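Local structure of phosphoribosylaminoimidazole carboxylase, ATPase subunit (Thermus thermophilus, 3AW8) at residues P87-E92 against R97-T102; G217-L222 against V250-L255; G337-R342 against A354-L359. The protein probably catalyses the ATP-dependent carboxylation of 5-aminoimidazole ribonucleotide by bicarbonate to N5-carboxyaminoimidazole ribonucleotide, a step of de novo purine biosynthesis. One frame throughout, in Å; residues are numbered along the deposited sequence.

Contact 1. Residues P87-E92 against R97-T102; sequences PAKALE and RLREKT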
loop_
_atom_site.group_PDB
_atom_site.type_symbol
_atom_site.label_atom_id
_atom_site.label_comp_id
_atom_site.label_asym_id
_atom_site.label_seq_id
_atom_site.Cartn_x
_atom_site.Cartn_y
_atom_site.Cartn_z
ATOM N N PRO A 87 9.396 19.461 14.669
ATOM C CA PRO A 87 9.527 20.865 15.077
ATOM C C PRO A 87 10.323 21.676 14.061
ATOM O O PRO A 87 11.236 21.150 13.423
ATOM C CB PRO A 87 10.253 20.768 16.418
ATOM C CG PRO A 87 9.830 19.435 16.937
ATOM C CD PRO A 87 9.909 18.561 15.718
ATOM N N ALA A 88 9.984 22.955 13.927
ATOM C CA ALA A 88 10.670 23.850 12.994
ATOM C C ALA A 88 12.181 23.878 13.207
ATOM O O ALA A 88 12.940 24.131 12.272
ATOM C CB ALA A 88 10.106 25.265 13.106
ATOM N N LYS A 89 12.617 23.622 14.435
ATOM C CA LYS A 89 14.044 23.624 14.746
ATOM C C LYS A 89 14.789 22.622 13.866
ATOM O O LYS A 89 15.853 22.937 13.325
ATOM C CB LYS A 89 14.264 23.278 16.224
ATOM C CG LYS A 89 15.715 23.377 16.704
ATOM C CD LYS A 89 15.825 22.850 18.134
ATOM C CE LYS A 89 17.249 22.907 18.686
ATOM N NZ LYS A 89 17.733 24.305 18.859
ATOM N N ALA A 90 14.226 21.419 13.732
ATOM C CA ALA A 90 14.826 20.358 12.924
ATOM C C ALA A 90 15.137 20.837 11.506
ATOM O O ALA A 90 16.171 20.490 10.940
ATOM C CB ALA A 90 13.905 19.156 12.884
ATOM N N LEU A 91 14.239 21.630 10.931
ATOM C CA LEU A 91 14.456 22.172 9.597
ATOM C C LEU A 91 15.650 23.112 9.642
ATOM O O LEU A 91 16.521 23.080 8.776
ATOM C CB LEU A 91 13.235 22.963 9.131
ATOM C CG LEU A 91 12.105 22.213 8.445
ATOM C CD1 LEU A 91 11.023 23.199 8.049
ATOM C CD2 LEU A 91 12.645 21.512 7.219
ATOM N N GLU A 92 15.671 23.962 10.664
ATOM C CA GLU A 92 16.739 24.934 10.858
ATOM C C GLU A 92 18.087 24.210 10.873
ATOM O O GLU A 92 18.980 24.513 10.089
ATOM C CB GLU A 92 16.527 25.665 12.191
ATOM C CG GLU A 92 17.097 27.076 12.263
ATOM C CD GLU A 92 16.066 28.154 11.928
ATOM O OE1 GLU A 92 14.999 28.189 12.594
ATOM O OE2 GLU A 92 16.327 28.969 11.008
ATOM N N ARG A 97 24.607 23.168 6.645
ATOM C CA ARG A 97 25.650 22.166 6.865
ATOM C C ARG A 97 26.467 22.362 8.135
ATOM O O ARG A 97 26.756 21.389 8.841
ATOM C CB ARG A 97 26.587 22.087 5.661
ATOM C CG ARG A 97 25.967 21.446 4.438
ATOM C CD ARG A 97 27.048 21.045 3.447
ATOM N NE ARG A 97 26.539 20.232 2.342
ATOM C CZ ARG A 97 25.763 20.691 1.364
ATOM N NH1 ARG A 97 25.401 21.968 1.345
ATOM N NH2 ARG A 97 25.351 19.873 0.402
ATOM N N LEU A 98 26.841 23.604 8.429
ATOM C CA LEU A 98 27.619 23.879 9.630
ATOM C C LEU A 98 26.764 23.650 10.868
ATOM O O LEU A 98 27.182 22.971 11.809
ATOM C CB LEU A 98 28.144 25.317 9.623
ATOM C CG LEU A 98 28.769 25.808 10.939
ATOM C CD1 LEU A 98 29.795 24.818 11.452
ATOM C CD2 LEU A 98 29.415 27.152 10.714
ATOM N N ARG A 99 25.564 24.221 10.860
ATOM C CA ARG A 99 24.642 24.081 11.979
ATOM C C ARG A 99 24.348 22.602 12.204
ATOM O O ARG A 99 24.095 22.170 13.327
ATOM C CB ARG A 99 23.349 24.855 11.677
ATOM C CG ARG A 99 22.226 24.711 12.700
ATOM C CD ARG A 99 22.549 25.376 14.016
ATOM N NE ARG A 99 21.394 25.366 14.913
ATOM C CZ ARG A 99 20.273 26.054 14.703
ATOM N NH1 ARG A 99 20.148 26.818 13.622
ATOM N NH2 ARG A 99 19.271 25.976 15.572
ATOM N N GLU A 100 24.407 21.825 11.125
ATOM C CA GLU A 100 24.138 20.389 11.180
ATOM C C GLU A 100 25.274 19.647 11.886
ATOM O O GLU A 100 25.050 18.903 12.850
ATOM C CB GLU A 100 23.970 19.850 9.758
ATOM C CG GLU A 100 23.083 18.630 9.636
ATOM C CD GLU A 100 22.916 18.188 8.192
ATOM O OE1 GLU A 100 22.011 17.372 7.909
ATOM O OE2 GLU A 100 23.698 18.657 7.339
ATOM N N LYS A 101 26.492 19.861 11.397
ATOM C CA LYS A 101 27.679 19.230 11.960
ATOM C C LYS A 101 27.910 19.598 13.430
ATOM O O LYS A 101 28.175 18.726 14.259
ATOM C CB LYS A 101 28.914 19.614 11.141
ATOM C CG LYS A 101 29.443 18.534 10.207
ATOM C CD LYS A 101 28.509 18.264 9.048
ATOM C CE LYS A 101 29.252 17.613 7.881
ATOM N NZ LYS A 101 29.928 16.333 8.246
ATOM N N THR A 102 27.816 20.885 13.754
ATOM C CA THR A 102 28.031 21.323 15.132
ATOM C C THR A 102 27.023 20.663 16.054
ATOM O O THR A 102 27.377 20.195 17.136
ATOM C CB THR A 102 27.897 22.854 15.297
ATOM O OG1 THR A 102 26.525 23.237 15.149
ATOM C CG2 THR A 102 28.741 23.581 14.264
#

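Contact 2. Residues G217-L222 against V250-L255; sequences GASEAL and VGEELL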
loop_
_atom_site.group_PDB
_atom_site.type_symbol
_atom_site.label_atom_id
_atom_site.label_comp_id
_atom_site.label_asym_id
_atom_site.label_seq_id
_atom_site.Cartn_x
_atom_site.Cartn_y
_atom_site.Cartn_z
ATOM N N GLY A 217 25.708 -7.338 6.157
ATOM C CA GLY A 217 26.771 -7.558 7.125
ATOM C C GLY A 217 26.721 -6.720 8.385
ATOM O O GLY A 217 27.315 -7.086 9.402
ATOM N N ALA A 218 26.019 -5.595 8.320
ATOM C CA ALA A 218 25.897 -4.693 9.458
ATOM C C ALA A 218 26.083 -5.403 10.796
ATOM O O ALA A 218 25.398 -6.380 11.096
ATOM C CB ALA A 218 24.536 -4.000 9.426
ATOM N N SER A 219 27.029 -4.910 11.589
ATOM C CA SER A 219 27.297 -5.472 12.908
ATOM C C SER A 219 26.062 -5.349 13.797
ATOM O O SER A 219 25.159 -4.567 13.514
ATOM C CB SER A 219 28.466 -4.728 13.563
ATOM O OG SER A 219 28.408 -4.839 14.976
ATOM N N GLU A 220 26.023 -6.122 14.872
ATOM C CA GLU A 220 24.897 -6.056 15.791
ATOM C C GLU A 220 25.153 -4.828 16.668
ATOM O O GLU A 220 24.226 -4.144 17.104
ATOM C CB GLU A 220 24.834 -7.338 16.631
ATOM C CG GLU A 220 23.449 -7.686 17.172
ATOM C CD GLU A 220 23.115 -6.983 18.483
ATOM O OE1 GLU A 220 23.156 -5.735 18.531
ATOM O OE2 GLU A 220 22.803 -7.687 19.470
ATOM N N ALA A 221 26.426 -4.539 16.905
ATOM C CA ALA A 221 26.790 -3.383 17.711
ATOM C C ALA A 221 26.670 -2.132 16.846
ATOM O O ALA A 221 26.363 -1.045 17.343
ATOM C CB ALA A 221 28.210 -3.533 18.232
ATOM N N LEU A 222 26.912 -2.293 15.546
ATOM C CA LEU A 222 26.815 -1.173 14.619
ATOM C C LEU A 222 25.395 -0.622 14.702
ATOM O O LEU A 222 25.196 0.590 14.734
ATOM C CB LEU A 222 27.117 -1.623 13.186
ATOM C CG LEU A 222 27.892 -0.615 12.327
ATOM C CD1 LEU A 222 28.007 -1.116 10.893
ATOM C CD2 LEU A 222 27.189 0.727 12.359
ATOM N N VAL A 250 33.433 3.807 8.215
ATOM C CA VAL A 250 34.867 3.596 8.051
ATOM C C VAL A 250 35.227 2.561 9.113
ATOM O O VAL A 250 35.221 2.856 10.314
ATOM C CB VAL A 250 35.676 4.897 8.292
ATOM C CG1 VAL A 250 37.108 4.714 7.808
ATOM C CG2 VAL A 250 35.027 6.061 7.570
ATOM N N GLY A 251 35.507 1.343 8.662
ATOM C CA GLY A 251 35.829 0.272 9.583
ATOM C C GLY A 251 34.597 -0.109 10.381
ATOM O O GLY A 251 33.690 -0.768 9.870
ATOM N N GLU A 252 34.572 0.304 11.641
ATOM C CA GLU A 252 33.450 0.032 12.527
ATOM C C GLU A 252 33.021 1.347 13.147
ATOM O O GLU A 252 32.397 1.387 14.211
ATOM C CB GLU A 252 33.846 -0.960 13.620
ATOM C CG GLU A 252 33.890 -2.401 13.142
ATOM C CD GLU A 252 32.565 -2.856 12.542
ATOM O OE1 GLU A 252 31.539 -2.845 13.263
ATOM O OE2 GLU A 252 32.551 -3.224 11.345
ATOM N N GLU A 253 33.371 2.428 12.462
ATOM C CA GLU A 253 33.020 3.760 12.917
ATOM C C GLU A 253 31.971 4.402 12.022
ATOM O O GLU A 253 31.924 4.153 10.814
ATOM C CB GLU A 253 34.269 4.641 12.980
ATOM C CG GLU A 253 35.131 4.349 14.189
ATOM C CD GLU A 253 34.325 4.396 15.479
ATOM O OE1 GLU A 253 33.728 5.461 15.768
ATOM O OE2 GLU A 253 34.286 3.370 16.197
ATOM N N LEU A 254 31.122 5.216 12.639
ATOM C CA LEU A 254 30.066 5.919 11.931
ATOM C C LEU A 254 30.292 7.420 12.084
ATOM O O LEU A 254 30.384 7.926 13.204
ATOM C CB LEU A 254 28.694 5.555 12.514
ATOM C CG LEU A 254 28.157 4.125 12.410
ATOM C CD1 LEU A 254 26.822 4.040 13.131
ATOM C CD2 LEU A 254 27.997 3.729 10.951
ATOM N N LEU A 255 30.390 8.119 10.959
ATOM C CA LEU A 255 30.585 9.566 10.962
ATOM C C LEU A 255 29.341 10.236 10.367
ATOM O O LEU A 255 29.014 10.025 9.196
ATOM C CB LEU A 255 31.807 9.940 10.122
ATOM C CG LEU A 255 33.125 9.218 10.405
ATOM C CD1 LEU A 255 34.191 9.730 9.451
ATOM C CD2 LEU A 255 33.543 9.439 11.851
#

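Contact 3. Residues G337-R342 against A354-L359; sequences GHITLR and ARLSRL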
loop_
_atom_site.group_PDB
_atom_site.type_symbol
_atom_site.label_atom_id
_atom_site.label_comp_id
_atom_site.label_asym_id
_atom_site.label_seq_id
_atom_site.Cartn_x
_atom_site.Cartn_y
_atom_site.Cartn_z
ATOM N N GLY A 337 10.470 7.502 -10.053
ATOM C CA GLY A 337 9.916 6.293 -9.478
ATOM C C GLY A 337 10.997 5.487 -8.801
ATOM O O GLY A 337 12.112 5.961 -8.610
ATOM N N HIS A 338 10.657 4.272 -8.400
ATOM C CA HIS A 338 11.629 3.382 -7.807
ATOM C C HIS A 338 11.084 1.950 -7.875
ATOM O O HIS A 338 9.907 1.733 -8.174
ATOM C CB HIS A 338 11.958 3.796 -6.362
ATOM C CG HIS A 338 10.918 3.413 -5.357
ATOM N ND1 HIS A 338 9.881 4.250 -4.997
ATOM C CD2 HIS A 338 10.764 2.287 -4.622
ATOM C CE1 HIS A 338 9.139 3.655 -4.081
ATOM N NE2 HIS A 338 9.653 2.464 -3.836
ATOM N N ILE A 339 11.954 0.979 -7.622
ATOM C CA ILE A 339 11.575 -0.423 -7.651
ATOM C C ILE A 339 12.120 -1.115 -6.419
ATOM O O ILE A 339 13.317 -1.076 -6.166
ATOM C CB ILE A 339 12.177 -1.151 -8.873
ATOM C CG1 ILE A 339 11.691 -0.508 -10.171
ATOM C CG2 ILE A 339 11.807 -2.630 -8.825
ATOM C CD1 ILE A 339 12.398 -1.044 -11.389
ATOM N N THR A 340 11.250 -1.747 -5.645
ATOM C CA THR A 340 11.725 -2.466 -4.482
ATOM C C THR A 340 11.620 -3.957 -4.722
ATOM O O THR A 340 10.547 -4.480 -5.009
ATOM C CB THR A 340 10.952 -2.108 -3.217
ATOM O OG1 THR A 340 11.305 -0.778 -2.813
ATOM C CG2 THR A 340 11.298 -3.091 -2.093
ATOM N N LEU A 341 12.766 -4.622 -4.621
ATOM C CA LEU A 341 12.870 -6.060 -4.805
ATOM C C LEU A 341 12.981 -6.667 -3.423
ATOM O O LEU A 341 13.935 -6.403 -2.693
ATOM C CB LEU A 341 14.117 -6.388 -5.626
ATOM C CG LEU A 341 14.440 -7.852 -5.942
ATOM C CD1 LEU A 341 13.301 -8.502 -6.713
ATOM C CD2 LEU A 341 15.724 -7.899 -6.755
ATOM N N ARG A 342 11.992 -7.467 -3.054
ATOM C CA ARG A 342 11.998 -8.100 -1.747
ATOM C C ARG A 342 11.999 -9.619 -1.882
ATOM O O ARG A 342 10.989 -10.219 -2.244
ATOM C CB ARG A 342 10.773 -7.658 -0.948
ATOM C CG ARG A 342 10.857 -7.958 0.531
ATOM C CD ARG A 342 9.474 -8.044 1.126
ATOM N NE ARG A 342 8.759 -9.193 0.588
ATOM C CZ ARG A 342 9.108 -10.458 0.809
ATOM N NH1 ARG A 342 10.164 -10.736 1.563
ATOM N NH2 ARG A 342 8.407 -11.451 0.276
ATOM N N ALA A 354 20.057 -8.603 -10.604
ATOM C CA ALA A 354 20.769 -8.783 -11.867
ATOM C C ALA A 354 19.810 -8.518 -13.029
ATOM O O ALA A 354 20.167 -7.869 -14.016
ATOM C CB ALA A 354 21.314 -10.198 -11.951
ATOM N N ARG A 355 18.590 -9.026 -12.892
ATOM C CA ARG A 355 17.550 -8.860 -13.902
ATOM C C ARG A 355 17.149 -7.403 -14.081
ATOM O O ARG A 355 16.968 -6.929 -15.204
ATOM C CB ARG A 355 16.317 -9.664 -13.507
ATOM C CG ARG A 355 16.472 -11.146 -13.683
ATOM C CD ARG A 355 16.150 -11.538 -15.106
ATOM N NE ARG A 355 14.715 -11.477 -15.404
ATOM C CZ ARG A 355 13.769 -12.108 -14.706
ATOM N NH1 ARG A 355 14.095 -12.845 -13.650
ATOM N NH2 ARG A 355 12.495 -12.032 -15.084
ATOM N N LEU A 356 17.001 -6.698 -12.963
ATOM C CA LEU A 356 16.611 -5.297 -12.997
ATOM C C LEU A 356 17.731 -4.355 -13.459
ATOM O O LEU A 356 17.462 -3.363 -14.138
ATOM C CB LEU A 356 16.091 -4.868 -11.617
ATOM C CG LEU A 356 14.808 -5.562 -11.140
ATOM C CD1 LEU A 356 14.537 -5.212 -9.695
ATOM C CD2 LEU A 356 13.642 -5.167 -12.024
ATOM N N SER A 357 18.979 -4.660 -13.115
ATOM C CA SER A 357 20.081 -3.791 -13.523
ATOM C C SER A 357 20.154 -3.634 -15.039
ATOM O O SER A 357 20.705 -2.655 -15.543
ATOM C CB SER A 357 21.413 -4.322 -13.002
ATOM O OG SER A 357 21.695 -5.591 -13.554
ATOM N N ARG A 358 19.592 -4.594 -15.764
ATOM C CA ARG A 358 19.604 -4.549 -17.224
ATOM C C ARG A 358 18.494 -3.642 -17.730
ATOM O O ARG A 358 18.398 -3.367 -18.931
ATOM C CB ARG A 358 19.411 -5.954 -17.801
ATOM C CG ARG A 358 20.416 -6.976 -17.298
ATOM C CD ARG A 358 20.058 -8.378 -17.762
ATOM N NE ARG A 358 20.880 -9.394 -17.111
ATOM C CZ ARG A 358 20.536 -10.675 -17.004
ATOM N NH1 ARG A 358 19.384 -11.104 -17.511
ATOM N NH2 ARG A 358 21.333 -11.526 -16.369
ATOM N N LEU A 359 17.660 -3.175 -16.806
ATOM C CA LEU A 359 16.541 -2.309 -17.152
ATOM C C LEU A 359 16.767 -0.852 -16.757
ATOM O O LEU A 359 16.102 0.047 -17.272
ATOM C CB LEU A 359 15.270 -2.836 -16.491
ATOM C CG LEU A 359 14.830 -4.236 -16.931
ATOM C CD1 LEU A 359 13.676 -4.724 -16.063
ATOM C CD2 LEU A 359 14.422 -4.194 -18.401
#

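Contact 1. Residues P87-E92 against R97-T102
With CG of R99 anti to the backbone N (chi1 175°) and a bend at the next bond (chi2 69°), the guanidinium is carried across from helix 97-107 to K89 and E92 on helix 88-94. Its NH1 meets the aliphatic part of E92, 3.3 Å from CG and 4.1 Å from CB, while the backbone C of the same glutamate lies over one face of the planar group. K89 comes in differently: its chain, straight as far as CE and bent at the last torsion, crosses R99 at about a right angle and leaves NZ at the guanidinium edge, in its plane, 4.0 Å from NH2. The two helices follow each other closely in sequence: 87-92 lies in the preATP-grasp domain, and the second helix begins with R97, whose NH2 forms a salt bridge to the AMP phosphate. No hydrogen bond spans the two segments. The carboxylate of E92 lies nearly parallel to the guanidinium, the planes 13° apart, but its OE2 stays 5.1 Å from NH1 of R99, and OE1 is engaged in a salt bridge with R76 of helix 72-81. Two like charges, K89 and R99, thus come close at the surface, edge-on for the guanidinium, and the nearby E92 carboxylate may offset part of their repulsion. The next residue, E100, accepts a hydrogen bond at OE1 from the backbone N of M259, on strand 253-260.

Contact 2. Residues G217-L222 against V250-L255
The start of helix 220-237 comes up to the hairpin turn that joins strands 241-250 and 253-260, the backbones being closest where CA of L222 and CA of E252 stand 7.1 Å apart. Beside this approach, the side chains of L222 and L254 meet. CD2 of L222 reaches into the fork of L254, 3.4 Å from CD2 and 3.5 Å from CG, with CD1 on the other branch equally near, so one methyl touches the whole branched end of its partner. L254 also packs on K225, A226 and Y229 farther along the same helix, and on F247 of the adjoining strand. This is helix-on-sheet packing of the ATP-grasp domain: the helix lies against an antiparallel sheet in which 253-260 is an outermost strand. The hairpin is a tight two-residue one, closed by paired backbone bonds between V250 and E253, with G251 at positive phi in the turn. Nearer the solvent, the contact turns polar. E252, folded back by its bend at chi2 (-57°), brings OE1 to 3.6 Å from CB of S219 without hydrogen bonding to the serine. S219 is the N-cap of the helix: OG, anti to its own backbone N, accepts from the amides of A221 at 2.8 Å and of L222 at 3.0 Å, the second N-H being the straighter at 155°. The carboxylate of E252 therefore lies close to the positive end of the helix dipole, which may favour its negative charge. Within the turn, G251 donates its N-H to OD1 of D178.

Contact 3. Residues G337-R342 against A354-L359
L356 leaves its helix with CB directed at the strand that carries I339 and L341, and the leucine grows more engaged atom by atom. CB itself stays back from both partners, and CG, anti to the carbonyl carbon (chi1 -64°), extends the chain on toward the sheet. At the fork, CD2 comes only loosely to CD1 of I339, at 4.4 Å. CD1 does most of the touching: it sits 3.9 Å from CG2 of I339 and 4.2 Å from CD2 of L341, bridging two residues that are two apart on the strand and project from the same face. The leucine runs at a slant to both partners. Helix 346-357 thus folds back over strand 335-343, which it follows directly in sequence, and packs on one side of the large antiparallel sheet at its C-terminal strands; V318 touches L356 as well, while V303 and L305 of the adjacent strand 299-306 lie against I339. Residues alternate along the strand, so T340 turns its side chain from the helix and H338 stacks its ring on H324. Beside L356, OG of S357 donates to O of A354 at 2.8 Å, from above the carbonyl plane, and N of L359 bonds to O of L356. At the far end of the strand segment, NH2 of R342 forms a salt bridge with E275 of the second subunit.

The three contacts stand at different distances from the nucleotide site. Contact 1 adjoins it directly, since R97 in its second segment binds AMP, whereas in contact 2 the side chain of L254 is about 13 Å from the nucleotide. These two are close neighbours, about 6 Å apart at their nearest atoms though 25 Å between centres, and strand 253-260 connects them: it carries L254 of contact 2 and, farther along, F256 and the AMP-pocket residue E258, both touched by E100. Contact 3 lies away from the annotated sites, its centre 34 Å from that of contact 1, but it shares the large antiparallel sheet with contact 2, about 27 Å off between centres.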